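Local coordinates for Hpy188I (Helicobacter pylori, PDB 3OQG), which cuts DNA as a restriction endonuclease of the GIY-YIG nuclease family, gripping its substrate as a dimer, at residues N42-L47 with A133-Q138; L56-I61 with P90-V95. One frame throughout, in Å; residues are numbered along the deposited sequence. Where two conformers were deposited one is given.

Contact 1. Residues N42-L47 with A133-Q138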
loop_
_atom_site.group_PDB
_atom_site.type_symbol
_atom_site.label_atom_id
_atom_site.label_comp_id
_atom_site.label_asym_id
_atom_site.label_seq_id
_atom_site.Cartn_x
_atom_site.Cartn_y
_atom_site.Cartn_z
ATOM N N ASN A 42 4.963 19.322 -13.653
ATOM C CA ASN A 42 6.256 19.901 -13.950
ATOM C C ASN A 42 7.322 18.798 -13.832
ATOM O O ASN A 42 7.238 17.924 -12.967
ATOM C CB ASN A 42 6.569 21.024 -12.976
ATOM C CG ASN A 42 5.500 22.103 -12.958
ATOM O OD1 ASN A 42 4.794 22.275 -11.958
ATOM N ND2 ASN A 42 5.375 22.829 -14.058
ATOM N N LEU A 43 8.309 18.833 -14.713
ATOM C CA LEU A 43 9.432 17.892 -14.639
ATOM C C LEU A 43 10.083 17.929 -13.257
ATOM O O LEU A 43 10.464 19.001 -12.756
ATOM C CB LEU A 43 10.484 18.252 -15.704
ATOM C CG LEU A 43 11.673 17.315 -15.844
ATOM C CD1 LEU A 43 11.224 15.916 -16.254
ATOM C CD2 LEU A 43 12.597 17.912 -16.880
ATOM N N LEU A 44 10.218 16.752 -12.657
ATOM C CA LEU A 44 10.726 16.630 -11.286
ATOM C C LEU A 44 12.135 16.059 -11.236
ATOM O O LEU A 44 12.985 16.575 -10.522
ATOM C CB LEU A 44 9.764 15.766 -10.457
ATOM C CG LEU A 44 10.172 15.499 -9.005
ATOM C CD1 LEU A 44 10.318 16.785 -8.201
ATOM C CD2 LEU A 44 9.180 14.513 -8.345
ATOM N N CYS A 45 12.379 14.987 -11.988
ATOM C CA CYS A 45 13.666 14.304 -11.983
ATOM C C CYS A 45 13.688 13.325 -13.139
ATOM O O CYS A 45 12.700 13.189 -13.870
ATOM C CB CYS A 45 13.886 13.552 -10.661
ATOM S SG CYS A 45 12.715 12.240 -10.274
ATOM N N GLU A 46 14.817 12.661 -13.307
ATOM C CA GLU A 46 14.941 11.565 -14.249
ATOM C C GLU A 46 15.431 10.371 -13.474
ATOM O O GLU A 46 16.166 10.517 -12.469
ATOM C CB GLU A 46 15.939 11.883 -15.356
ATOM C CG GLU A 46 15.427 12.813 -16.379
ATOM C CD GLU A 46 16.491 13.259 -17.321
ATOM O OE1 GLU A 46 17.577 13.690 -16.828
ATOM O OE2 GLU A 46 16.245 13.187 -18.550
ATOM N N LEU A 47 15.033 9.197 -13.954
ATOM C CA LEU A 47 15.524 7.919 -13.441
ATOM C C LEU A 47 16.486 7.306 -14.462
ATOM O O LEU A 47 16.157 7.185 -15.651
ATOM C CB LEU A 47 14.370 6.943 -13.190
ATOM C CG LEU A 47 13.184 7.501 -12.379
ATOM C CD1 LEU A 47 12.092 6.443 -12.146
ATOM C CD2 LEU A 47 13.687 8.127 -11.066
ATOM N N ALA A 133 5.678 15.611 -12.277
ATOM C CA ALA A 133 4.964 15.520 -11.000
ATOM C C ALA A 133 3.985 16.644 -10.784
ATOM O O ALA A 133 4.186 17.770 -11.263
ATOM C CB ALA A 133 5.943 15.508 -9.852
ATOM N N PHE A 134 2.977 16.331 -9.978
ATOM C CA PHE A 134 1.968 17.276 -9.510
ATOM C C PHE A 134 1.841 17.068 -8.020
ATOM O O PHE A 134 1.656 15.920 -7.585
ATOM C CB PHE A 134 0.646 16.956 -10.183
ATOM C CG PHE A 134 -0.544 17.599 -9.517
ATOM C CD1 PHE A 134 -0.650 18.974 -9.443
ATOM C CD2 PHE A 134 -1.558 16.815 -8.965
ATOM C CE1 PHE A 134 -1.745 19.575 -8.821
ATOM C CE2 PHE A 134 -2.653 17.415 -8.351
ATOM C CZ PHE A 134 -2.741 18.795 -8.282
ATOM N N PHE A 135 1.966 18.151 -7.238
ATOM C CA PHE A 135 1.875 18.082 -5.783
ATOM C C PHE A 135 0.547 18.740 -5.364
ATOM O O PHE A 135 0.445 19.970 -5.382
ATOM C CB PHE A 135 3.059 18.791 -5.115
ATOM C CG PHE A 135 4.386 18.144 -5.373
ATOM C CD1 PHE A 135 4.899 17.213 -4.482
ATOM C CD2 PHE A 135 5.122 18.460 -6.504
ATOM C CE1 PHE A 135 6.113 16.604 -4.718
ATOM C CE2 PHE A 135 6.344 17.848 -6.746
ATOM C CZ PHE A 135 6.833 16.916 -5.847
ATOM N N PRO A 136 -0.490 17.931 -5.067
ATOM C CA PRO A 136 -1.763 18.525 -4.644
ATOM C C PRO A 136 -1.666 19.319 -3.362
ATOM O O PRO A 136 -0.797 19.069 -2.529
ATOM C CB PRO A 136 -2.675 17.316 -4.434
ATOM C CG PRO A 136 -1.814 16.146 -4.393
ATOM C CD PRO A 136 -0.581 16.461 -5.154
ATOM N N GLU A 137 -2.548 20.299 -3.212
ATOM C CA GLU A 137 -2.646 21.023 -1.954
ATOM C C GLU A 137 -3.109 20.056 -0.880
ATOM O O GLU A 137 -3.947 19.184 -1.136
ATOM C CB GLU A 137 -3.631 22.187 -2.056
ATOM C CG GLU A 137 -3.217 23.274 -3.034
ATOM C CD GLU A 137 -4.181 24.440 -3.032
ATOM O OE1 GLU A 137 -4.881 24.622 -2.012
ATOM O OE2 GLU A 137 -4.238 25.165 -4.047
ATOM N N GLN A 138 -2.554 20.206 0.318
ATOM C CA GLN A 138 -2.878 19.326 1.423
ATOM C C GLN A 138 -3.865 20.017 2.357
ATOM O O GLN A 138 -3.635 21.141 2.776
ATOM C CB GLN A 138 -1.614 18.965 2.184
ATOM C CG GLN A 138 -0.553 18.290 1.313
ATOM C CD GLN A 138 0.731 18.044 2.063
ATOM O OE1 GLN A 138 0.925 18.562 3.170
ATOM N NE2 GLN A 138 1.633 17.284 1.459
HETATM O O HOH W 1 5.263 20.140 -9.831
#
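Leu44 lays its CD2 methyl against Ala133, CD2 to CB 3.7 Å, and its CB lies almost as near the same methyl. With CG anti to the backbone N (chi1 178°), the leucine carries this branch on to the Phe135 ring, where CD2 comes to 4.2 Å from CZ. The two longer side chains cross at about a right angle, and the methyl meets the ring obliquely. Leu71 of strand 71-77 touches all three residues, and Ile91 of helix 91-98 adds to the cover of Leu44.

Beneath this apolar patch, strands 42-50 and 129-134 run antiparallel in a sheet that extends the GIY-YIG nuclease core. Asn42 and Ala133 form a hydrogen-bonded pair: Asn42 N reaches Ala133 O at 3.0 Å, and Ala133 N returns to Asn42 O at 2.9 Å. Ala133 N stands above the plane of the Asn42 carbonyl, 36° out of it. Two residues along, Leu44 and Cys45 both face Val131 in a classic beta bulge. A water lies 3.0 Å from Asn42 OD1 and equally far from Ala133 O, in plane at the edge of the Phe135 ring. Phe134, last in its strand, meets the ring of Phe144 of the second subunit.

Contact 2. Residues L56-I61 with P90-V95. With nucleotides of chain C.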
loop_
_atom_site.group_PDB
_atom_site.type_symbol
_atom_site.label_atom_id
_atom_site.label_comp_id
_atom_site.label_asym_id
_atom_site.label_seq_id
_atom_site.Cartn_x
_atom_site.Cartn_y
_atom_site.Cartn_z
ATOM N N LEU A 56 17.583 1.738 -10.180
ATOM C CA LEU A 56 17.435 3.049 -10.776
ATOM C C LEU A 56 18.100 4.144 -9.950
ATOM O O LEU A 56 17.892 4.249 -8.742
ATOM C CB LEU A 56 15.969 3.395 -10.874
ATOM C CG LEU A 56 15.108 2.380 -11.626
ATOM C CD1 LEU A 56 13.624 2.556 -11.301
ATOM C CD2 LEU A 56 15.385 2.477 -13.103
ATOM N N GLU A 57 18.887 4.973 -10.622
ATOM C CA GLU A 57 19.508 6.140 -9.990
ATOM C C GLU A 57 18.646 7.348 -10.292
ATOM O O GLU A 57 17.831 7.297 -11.195
ATOM C CB GLU A 57 20.906 6.354 -10.538
ATOM C CG GLU A 57 21.834 5.183 -10.266
ATOM C CD GLU A 57 23.096 5.195 -11.092
ATOM O OE1 GLU A 57 23.197 5.958 -12.078
ATOM O OE2 GLU A 57 23.978 4.388 -10.773
ATOM N N ILE A 58 18.818 8.432 -9.535
ATOM C CA ILE A 58 17.983 9.635 -9.723
ATOM C C ILE A 58 18.837 10.838 -10.096
ATOM O O ILE A 58 19.854 11.138 -9.419
ATOM C CB ILE A 58 17.168 10.001 -8.449
ATOM C CG1 ILE A 58 16.171 8.893 -8.091
ATOM C CG2 ILE A 58 16.429 11.362 -8.591
ATOM C CD1 ILE A 58 15.636 9.008 -6.677
ATOM N N ASN A 59 18.423 11.518 -11.161
ATOM C CA ASN A 59 18.956 12.828 -11.527
ATOM C C ASN A 59 17.933 13.843 -11.045
ATOM O O ASN A 59 16.886 13.966 -11.648
ATOM C CB ASN A 59 19.107 12.971 -13.039
ATOM C CG ASN A 59 19.395 14.407 -13.476
ATOM O OD1 ASN A 59 20.160 15.106 -12.822
ATOM N ND2 ASN A 59 18.832 14.827 -14.608
ATOM N N ALA A 60 18.236 14.543 -9.951
ATOM C CA ALA A 60 17.328 15.550 -9.402
ATOM C C ALA A 60 17.237 16.750 -10.339
ATOM O O ALA A 60 18.259 17.281 -10.764
ATOM C CB ALA A 60 17.807 16.015 -8.009
ATOM N N ILE A 61 16.026 17.205 -10.621
ATOM C CA ILE A 61 15.836 18.345 -11.523
ATOM C C ILE A 61 15.187 19.513 -10.791
ATOM O O ILE A 61 15.797 20.582 -10.683
ATOM C CB ILE A 61 15.071 17.944 -12.825
ATOM C CG1 ILE A 61 15.921 16.983 -13.660
ATOM C CG2 ILE A 61 14.748 19.183 -13.661
ATOM C CD1 ILE A 61 15.197 16.412 -14.881
ATOM N N PRO A 90 8.268 11.489 -0.498
ATOM C CA PRO A 90 8.972 12.120 -1.626
ATOM C C PRO A 90 9.298 11.129 -2.737
ATOM O O PRO A 90 9.302 9.924 -2.504
ATOM C CB PRO A 90 10.278 12.646 -0.986
ATOM C CG PRO A 90 10.010 12.669 0.470
ATOM C CD PRO A 90 9.108 11.486 0.708
ATOM N N ILE A 91 9.552 11.628 -3.949
ATOM C CA ILE A 91 9.900 10.755 -5.070
ATOM C C ILE A 91 11.062 9.811 -4.750
ATOM O O ILE A 91 11.122 8.673 -5.249
ATOM C CB ILE A 91 10.199 11.580 -6.362
ATOM C CG1 ILE A 91 10.252 10.662 -7.584
ATOM C CG2 ILE A 91 11.430 12.529 -6.175
ATOM C CD1 ILE A 91 8.936 9.884 -7.870
ATOM N N THR A 92 12.004 10.286 -3.947
ATOM C CA THR A 92 13.202 9.520 -3.658
ATOM C C THR A 92 12.843 8.201 -2.965
ATOM O O THR A 92 13.387 7.157 -3.302
ATOM C CB THR A 92 14.196 10.332 -2.797
ATOM O OG1 THR A 92 13.540 10.830 -1.625
ATOM C CG2 THR A 92 14.746 11.498 -3.607
ATOM N N LYS A 93 11.935 8.266 -1.994
ATOM C CA LYS A 93 11.469 7.065 -1.293
ATOM C C LYS A 93 10.666 6.136 -2.221
ATOM O O LYS A 93 10.784 4.894 -2.154
ATOM C CB LYS A 93 10.674 7.441 -0.037
ATOM C CG LYS A 93 11.537 8.039 1.076
ATOM C CD LYS A 93 10.726 8.090 2.353
ATOM C CE LYS A 93 11.379 8.890 3.422
ATOM N NZ LYS A 93 10.488 8.908 4.628
ATOM N N ARG A 94 9.841 6.714 -3.090
ATOM C CA ARG A 94 9.097 5.898 -4.038
ATOM C C ARG A 94 10.050 5.168 -4.981
ATOM O O ARG A 94 9.824 4.012 -5.316
ATOM C CB ARG A 94 8.062 6.713 -4.833
ATOM C CG ARG A 94 7.222 5.861 -5.813
ATOM C CD ARG A 94 6.365 4.823 -5.067
ATOM N NE ARG A 94 5.643 3.849 -5.893
ATOM C CZ ARG A 94 6.087 2.629 -6.199
ATOM N NH1 ARG A 94 7.265 2.226 -5.810
ATOM N NH2 ARG A 94 5.308 1.791 -6.884
ATOM N N VAL A 95 11.100 5.851 -5.438
ATOM C CA VAL A 95 12.120 5.189 -6.260
ATOM C C VAL A 95 12.856 4.086 -5.480
ATOM O O VAL A 95 13.097 3.022 -6.025
ATOM C CB VAL A 95 13.090 6.216 -6.863
ATOM C CG1 VAL A 95 14.274 5.492 -7.589
ATOM C CG2 VAL A 95 12.309 7.133 -7.798
ATOM P P DG C 6 1.684 2.918 -7.342
ATOM O OP1 DG C 6 1.291 4.235 -7.884
ATOM O OP2 DG C 6 2.750 2.126 -8.010
ATOM O "O5'" DG C 6 2.053 3.100 -5.805
ATOM C "C5'" DG C 6 1.007 3.278 -4.854
ATOM C "C4'" DG C 6 1.498 2.978 -3.459
ATOM O "O4'" DG C 6 1.869 1.584 -3.327
ATOM C "C3'" DG C 6 2.724 3.787 -3.030
ATOM O "O3'" DG C 6 2.473 4.361 -1.749
ATOM C "C2'" DG C 6 3.826 2.749 -2.935
ATOM C "C1'" DG C 6 3.023 1.541 -2.512
ATOM N N9 DG C 6 3.690 0.254 -2.692
ATOM C C8 DG C 6 4.136 -0.320 -3.861
ATOM N N7 DG C 6 4.756 -1.455 -3.668
ATOM C C5 DG C 6 4.697 -1.651 -2.292
ATOM C C6 DG C 6 5.214 -2.701 -1.483
ATOM O O6 DG C 6 5.862 -3.702 -1.832
ATOM N N1 DG C 6 4.923 -2.494 -0.133
ATOM C C2 DG C 6 4.240 -1.414 0.370
ATOM N N2 DG C 6 4.071 -1.374 1.703
ATOM N N3 DG C 6 3.758 -0.436 -0.371
ATOM C C4 DG C 6 4.027 -0.616 -1.680
#
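Arg94 NH2 donates to OP2 of nucleotide DG6 of chain C at 2.8 Å, and the bond is nearly straight at 162°. The phosphorus lies at the edge of the guanidinium, in its plane, while the sugar carbon C2' sits over one face, offset toward the rim, 3.6 Å from NE. A bend at chi2 (64°) turns the arginine chain on its way to the backbone of the DNA. Asn115 accepts a hydrogen bond from NH1 and Tyr98 adds a cation-pi contact, so the protein itself helps to fix the rotation of the group.

Helix 91-98 meets strand 55-60 through apolar side chains. Ile58 and Val95 reach toward each other tip to tip, with Ile58 CD1 3.8 Å from Val95 CB. The same methyl approaches Thr92, whose CG2 is 4.1 Å from Ile58 CD1. Further along, Leu56 CB lies 4.2 Å from Val95 CG1, and Leu119 and Leu122 of helix 113-125 also touch Leu56. Met66 covers Ile58 and Thr92. The axes of segments 56-60 and 91-95 are 9.7 Å apart and nearly antiparallel, at 165°. This is helix-on-sheet packing in a GIY-YIG nuclease domain, with the helix presenting Arg94 to a DNA phosphate.

In the fold
Two ways of building on one sheet are compared here. Contact 1 joins neighbouring strands within it, by paired backbone bonds and a small apolar patch; contact 2 packs a helix against strand 55-60, an edge strand of the sheet within this chain, without a hydrogen bond across the segments. Both are partly buried: Leu44 and Ala133 lie inside while Asn42 is exposed, and in contact 2 the buried Leu56 and Val95 adjoin partly exposed Ile58 and Thr92. Strands 42-50 and 55-60 are sheet neighbours, linked by backbone bonds and probably by Glu46 OE1 with Asn59 ND2, 2.8 Å apart. Contact 1 leads toward the second subunit, contact 2 toward DNA.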